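Local coordinates for protein metagenomic carboxyl esterase MGS0156 (Uncultured organism, PDB 5D8M) that probably hydrolyses carboxylic ester bonds, releasing an acid and an alcohol, at residues R36-H48 with P323-E337. Sequence-based numbering, arbitrary orientation.
Sequences RFREIMTAIMADH and PRPALLEAIARYVEE
Ala-330 fits as a knob among Phe-37, Ile-40, Met-41 and Ile-44 where the axes of the two helices come within 8.8 Å, their N-to-C directions 128° apart; its CB lies 3.6 Å from Met-41 CB. With CG anti to the backbone N (chi1 -173°), Phe-37 sends its ring edge-on toward Leu-327 CD1 and Ile-331. Selenomethionine Met-41, extended throughout, lays SE 3.7 Å from Leu-327 CD1 and its methyl near Pro-323. Ile-40 CD1 packs against Tyr-334, while Ile-44 CD1 reaches to 3.5 Å from Ala-330 N. Polar pairs join the start and the end of 36-48 to the other helix. Arg-36, its chain bent at chi2, grips Glu-337 side-on: NE meets OE1 at 2.9 Å and NH2 meets OE2 at 2.6 Å, both on syn lone pairs, the planes nearly coplanar. At the C-terminal end of 36-48, His-48 NE2 gives a straight, in-plane bond to Glu-329 OE1 (2.6 Å, 171°), its ND1 being held by Asp-47, while Arg-333 NE and NH2 both grip Glu-329 OE2. With an alanine at Glu-329 the shared carboxylate is gone, which would probably leave the Arg-333 charge without this mate and the His-48 imidazole freer to turn. Both helices pack on strand 244-248 through Phe-37 and Leu-327, a helix layer on a parallel sheet consistent with the alpha/beta-hydrolase fold.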
loop_
_atom_site.group_PDB
_atom_site.type_symbol
_atom_site.label_atom_id
_atom_site.label_comp_id
_atom_site.label_asym_id
_atom_site.label_seq_id
_atom_site.Cartn_x
_atom_site.Cartn_y
_atom_site.Cartn_z
ATOM N N ARG A 36 5.220 17.244 -7.073
ATOM C CA ARG A 36 5.735 17.678 -5.786
ATOM C C ARG A 36 6.299 16.476 -5.014
ATOM O O ARG A 36 7.338 16.580 -4.350
ATOM C CB ARG A 36 4.649 18.396 -4.978
ATOM C CG ARG A 36 5.105 18.905 -3.595
ATOM C CD ARG A 36 6.319 19.816 -3.672
ATOM N NE ARG A 36 6.690 20.316 -2.350
ATOM C CZ ARG A 36 7.759 21.069 -2.098
ATOM N NH1 ARG A 36 8.582 21.418 -3.083
ATOM N NH2 ARG A 36 7.999 21.488 -0.862
ATOM N N PHE A 37 5.652 15.323 -5.134
ATOM C CA PHE A 37 6.173 14.153 -4.437
ATOM C C PHE A 37 7.564 13.756 -4.974
ATOM O O PHE A 37 8.469 13.464 -4.178
ATOM C CB PHE A 37 5.193 12.981 -4.525
ATOM C CG PHE A 37 5.601 11.792 -3.690
ATOM C CD1 PHE A 37 5.381 11.778 -2.316
ATOM C CD2 PHE A 37 6.248 10.720 -4.270
ATOM C CE1 PHE A 37 5.777 10.680 -1.534
ATOM C CE2 PHE A 37 6.647 9.616 -3.504
ATOM C CZ PHE A 37 6.404 9.600 -2.135
ATOM N N ARG A 38 7.742 13.759 -6.301
ATOM C CA ARG A 38 9.066 13.469 -6.887
ATOM C C ARG A 38 10.127 14.446 -6.371
ATOM O O ARG A 38 11.245 14.061 -6.014
ATOM C CB ARG A 38 9.029 13.528 -8.426
ATOM C CG ARG A 38 10.415 13.343 -9.077
ATOM C CD ARG A 38 10.373 13.422 -10.623
ATOM N NE ARG A 38 9.380 12.502 -11.196
ATOM C CZ ARG A 38 9.572 11.205 -11.416
ATOM N NH1 ARG A 38 10.734 10.645 -11.127
ATOM N NH2 ARG A 38 8.591 10.467 -11.935
ATOM N N GLU A 39 9.745 15.712 -6.319
ATOM C CA GLU A 39 10.605 16.770 -5.840
ATOM C C GLU A 39 11.066 16.523 -4.398
ATOM O O GLU A 39 12.245 16.640 -4.084
ATOM C CB GLU A 39 9.848 18.092 -5.951
ATOM C CG GLU A 39 10.653 19.358 -5.710
ATOM C CD GLU A 39 9.830 20.580 -6.065
ATOM O OE1 GLU A 39 8.595 20.439 -6.211
ATOM O OE2 GLU A 39 10.413 21.667 -6.243
ATOM N N ILE A 40 10.117 16.199 -3.527
ATOM C CA ILE A 40 10.407 15.905 -2.130
ATOM C C ILE A 40 11.299 14.675 -1.994
ATOM O O ILE A 40 12.325 14.716 -1.295
ATOM C CB ILE A 40 9.102 15.699 -1.344
ATOM C CG1 ILE A 40 8.410 17.054 -1.154
ATOM C CG2 ILE A 40 9.374 15.025 0.006
ATOM C CD1 ILE A 40 7.015 16.952 -0.519
HETATM N N MSE A 41 10.938 13.586 -2.670
HETATM C CA MSE A 41 11.693 12.342 -2.499
HETATM C C MSE A 41 13.108 12.504 -3.055
HETATM O O MSE A 41 14.093 12.064 -2.452
HETATM C CB MSE A 41 10.975 11.165 -3.160
HETATM C CG MSE A 41 11.565 9.811 -2.800
HETATM SE SE MSE A 41 10.457 8.324 -3.408
HETATM C CE MSE A 41 11.736 6.874 -2.979
ATOM N N THR A 42 13.211 13.191 -4.179
ATOM C CA THR A 42 14.496 13.439 -4.811
ATOM C C THR A 42 15.455 14.275 -3.929
ATOM O O THR A 42 16.645 13.952 -3.816
ATOM C CB THR A 42 14.278 14.127 -6.182
ATOM O OG1 THR A 42 13.555 13.228 -7.041
ATOM C CG2 THR A 42 15.602 14.495 -6.828
ATOM N N ALA A 43 14.929 15.331 -3.303
ATOM C CA ALA A 43 15.695 16.176 -2.382
ATOM C C ALA A 43 16.122 15.414 -1.133
ATOM O O ALA A 43 17.246 15.589 -0.651
ATOM C CB ALA A 43 14.877 17.416 -1.987
ATOM N N ILE A 44 15.226 14.560 -0.623
ATOM C CA ILE A 44 15.533 13.730 0.544
ATOM C C ILE A 44 16.760 12.867 0.272
ATOM O O ILE A 44 17.682 12.793 1.089
ATOM C CB ILE A 44 14.313 12.840 0.942
ATOM C CG1 ILE A 44 13.276 13.700 1.679
ATOM C CG2 ILE A 44 14.740 11.661 1.826
ATOM C CD1 ILE A 44 12.007 12.966 2.029
HETATM N N MSE A 45 16.782 12.238 -0.894
HETATM C CA MSE A 45 17.875 11.344 -1.225
HETATM C C MSE A 45 19.140 12.111 -1.543
HETATM O O MSE A 45 20.229 11.623 -1.265
HETATM C CB MSE A 45 17.476 10.447 -2.383
HETATM C CG MSE A 45 16.291 9.576 -2.002
HETATM SE SE MSE A 45 15.598 8.489 -3.442
HETATM C CE MSE A 45 16.986 7.110 -3.454
ATOM N N ALA A 46 19.012 13.304 -2.117
ATOM C CA ALA A 46 20.215 14.096 -2.363
ATOM C C ALA A 46 20.782 14.568 -1.024
ATOM O O ALA A 46 21.990 14.687 -0.864
ATOM C CB ALA A 46 19.929 15.284 -3.293
ATOM N N ASP A 47 19.903 14.819 -0.059
ATOM C CA ASP A 47 20.323 15.386 1.224
ATOM C C ASP A 47 20.917 14.356 2.203
ATOM O O ASP A 47 21.892 14.644 2.879
ATOM C CB ASP A 47 19.144 16.088 1.905
ATOM C CG ASP A 47 19.524 16.685 3.260
ATOM O OD1 ASP A 47 20.065 17.809 3.269
ATOM O OD2 ASP A 47 19.293 16.045 4.309
ATOM N N HIS A 48 20.306 13.181 2.330
ATOM C CA HIS A 48 20.815 12.201 3.292
ATOM C C HIS A 48 20.501 10.770 2.873
ATOM O O HIS A 48 20.334 9.898 3.721
ATOM C CB HIS A 48 20.266 12.481 4.711
ATOM C CG HIS A 48 18.765 12.528 4.802
ATOM N ND1 HIS A 48 18.041 13.696 4.657
ATOM C CD2 HIS A 48 17.855 11.554 5.062
ATOM C CE1 HIS A 48 16.751 13.434 4.796
ATOM N NE2 HIS A 48 16.612 12.145 5.054
ATOM N N PRO A 323 14.450 1.988 -2.283
ATOM C CA PRO A 323 14.679 2.930 -1.166
ATOM C C PRO A 323 13.428 3.211 -0.328
ATOM O O PRO A 323 12.904 4.332 -0.340
ATOM C CB PRO A 323 15.156 4.209 -1.872
ATOM C CG PRO A 323 14.577 4.124 -3.253
ATOM C CD PRO A 323 14.643 2.636 -3.591
ATOM N N ARG A 324 12.959 2.197 0.397
ATOM C CA ARG A 324 11.801 2.348 1.304
ATOM C C ARG A 324 11.947 3.487 2.347
ATOM O O ARG A 324 10.974 4.218 2.566
ATOM C CB ARG A 324 11.508 0.995 2.014
ATOM C CG ARG A 324 11.001 -0.116 1.033
ATOM C CD ARG A 324 10.837 -1.470 1.734
ATOM N NE ARG A 324 12.135 -2.043 2.120
ATOM C CZ ARG A 324 12.867 -2.807 1.316
ATOM N NH1 ARG A 324 14.026 -3.289 1.732
ATOM N NH2 ARG A 324 12.433 -3.087 0.096
ATOM N N PRO A 325 13.139 3.668 2.974
ATOM C CA PRO A 325 13.226 4.781 3.929
ATOM C C PRO A 325 12.957 6.127 3.288
ATOM O O PRO A 325 12.218 6.935 3.862
ATOM C CB PRO A 325 14.674 4.717 4.428
ATOM C CG PRO A 325 15.066 3.253 4.237
ATOM C CD PRO A 325 14.396 2.886 2.944
ATOM N N ALA A 326 13.538 6.362 2.113
ATOM C CA ALA A 326 13.318 7.628 1.430
ATOM C C ALA A 326 11.849 7.772 1.053
ATOM O O ALA A 326 11.272 8.866 1.178
ATOM C CB ALA A 326 14.186 7.731 0.213
ATOM N N LEU A 327 11.246 6.670 0.599
ATOM C CA LEU A 327 9.834 6.669 0.221
ATOM C C LEU A 327 8.946 7.035 1.404
ATOM O O LEU A 327 8.061 7.872 1.259
ATOM C CB LEU A 327 9.404 5.301 -0.334
ATOM C CG LEU A 327 7.961 5.210 -0.877
ATOM C CD1 LEU A 327 7.810 5.938 -2.242
ATOM C CD2 LEU A 327 7.523 3.732 -1.014
ATOM N N LEU A 328 9.172 6.401 2.560
ATOM C CA LEU A 328 8.340 6.645 3.732
ATOM C C LEU A 328 8.544 8.074 4.263
ATOM O O LEU A 328 7.583 8.731 4.655
ATOM C CB LEU A 328 8.640 5.634 4.835
ATOM C CG LEU A 328 7.697 5.628 6.041
ATOM C CD1 LEU A 328 6.272 5.265 5.593
ATOM C CD2 LEU A 328 8.194 4.646 7.124
ATOM N N GLU A 329 9.794 8.541 4.289
ATOM C CA GLU A 329 10.051 9.912 4.667
ATOM C C GLU A 329 9.393 10.917 3.709
ATOM O O GLU A 329 8.813 11.914 4.155
ATOM C CB GLU A 329 11.562 10.168 4.761
ATOM C CG GLU A 329 11.868 11.514 5.405
ATOM C CD GLU A 329 13.335 11.925 5.307
ATOM O OE1 GLU A 329 14.238 11.036 5.285
ATOM O OE2 GLU A 329 13.588 13.153 5.239
ATOM N N ALA A 330 9.459 10.662 2.404
ATOM C CA ALA A 330 8.795 11.533 1.439
ATOM C C ALA A 330 7.281 11.547 1.667
ATOM O O ALA A 330 6.642 12.608 1.609
ATOM C CB ALA A 330 9.125 11.095 -0.022
ATOM N N ILE A 331 6.712 10.375 1.926
ATOM C CA ILE A 331 5.288 10.294 2.234
ATOM C C ILE A 331 4.950 11.189 3.435
ATOM O O ILE A 331 4.057 12.030 3.330
ATOM C CB ILE A 331 4.857 8.841 2.528
ATOM C CG1 ILE A 331 4.884 8.001 1.243
ATOM C CG2 ILE A 331 3.484 8.784 3.251
ATOM C CD1 ILE A 331 4.825 6.508 1.557
ATOM N N ALA A 332 5.664 11.008 4.547
ATOM C CA ALA A 332 5.441 11.797 5.761
ATOM C C ALA A 332 5.552 13.295 5.509
ATOM O O ALA A 332 4.752 14.065 6.019
ATOM C CB ALA A 332 6.436 11.380 6.884
ATOM N N ARG A 333 6.575 13.709 4.767
ATOM C CA ARG A 333 6.799 15.126 4.512
ATOM C C ARG A 333 5.754 15.709 3.560
ATOM O O ARG A 333 5.342 16.858 3.738
ATOM C CB ARG A 333 8.213 15.368 3.959
ATOM C CG ARG A 333 9.316 15.085 4.998
ATOM C CD ARG A 333 10.595 15.774 4.604
ATOM N NE ARG A 333 11.756 15.333 5.370
ATOM C CZ ARG A 333 12.163 15.883 6.508
ATOM N NH1 ARG A 333 11.494 16.907 7.053
ATOM N NH2 ARG A 333 13.248 15.409 7.096
ATOM N N TYR A 334 5.328 14.928 2.565
ATOM C CA TYR A 334 4.287 15.387 1.624
ATOM C C TYR A 334 2.982 15.603 2.384
ATOM O O TYR A 334 2.324 16.640 2.238
ATOM C CB TYR A 334 4.058 14.381 0.465
ATOM C CG TYR A 334 3.087 14.907 -0.579
ATOM C CD1 TYR A 334 1.706 14.927 -0.339
ATOM C CD2 TYR A 334 3.545 15.396 -1.800
ATOM C CE1 TYR A 334 0.819 15.432 -1.277
ATOM C CE2 TYR A 334 2.649 15.895 -2.747
ATOM C CZ TYR A 334 1.293 15.910 -2.473
ATOM O OH TYR A 334 0.409 16.422 -3.388
ATOM N N VAL A 335 2.596 14.622 3.196
ATOM C CA VAL A 335 1.313 14.717 3.898
ATOM C C VAL A 335 1.331 15.842 4.934
ATOM O O VAL A 335 0.382 16.642 5.011
ATOM C CB VAL A 335 0.930 13.367 4.569
ATOM C CG1 VAL A 335 -0.368 13.508 5.363
ATOM C CG2 VAL A 335 0.766 12.294 3.504
ATOM N N GLU A 336 2.417 15.953 5.698
ATOM C CA GLU A 336 2.533 17.076 6.636
ATOM C C GLU A 336 2.419 18.420 5.914
ATOM O O GLU A 336 1.738 19.340 6.381
ATOM C CB GLU A 336 3.848 17.035 7.411
ATOM C CG GLU A 336 4.003 18.268 8.332
ATOM C CD GLU A 336 5.302 18.273 9.117
ATOM O OE1 GLU A 336 5.926 17.190 9.280
ATOM O OE2 GLU A 336 5.689 19.364 9.587
ATOM N N GLU A 337 3.080 18.532 4.771
ATOM C CA GLU A 337 2.991 19.747 3.973
ATOM C C GLU A 337 1.565 19.954 3.461
ATOM O O GLU A 337 1.042 21.069 3.499
ATOM C CB GLU A 337 3.972 19.695 2.801
ATOM C CG GLU A 337 3.944 20.934 1.889
ATOM C CD GLU A 337 4.999 20.877 0.784
ATOM O OE1 GLU A 337 4.750 20.209 -0.245
ATOM O OE2 GLU A 337 6.080 21.493 0.947
#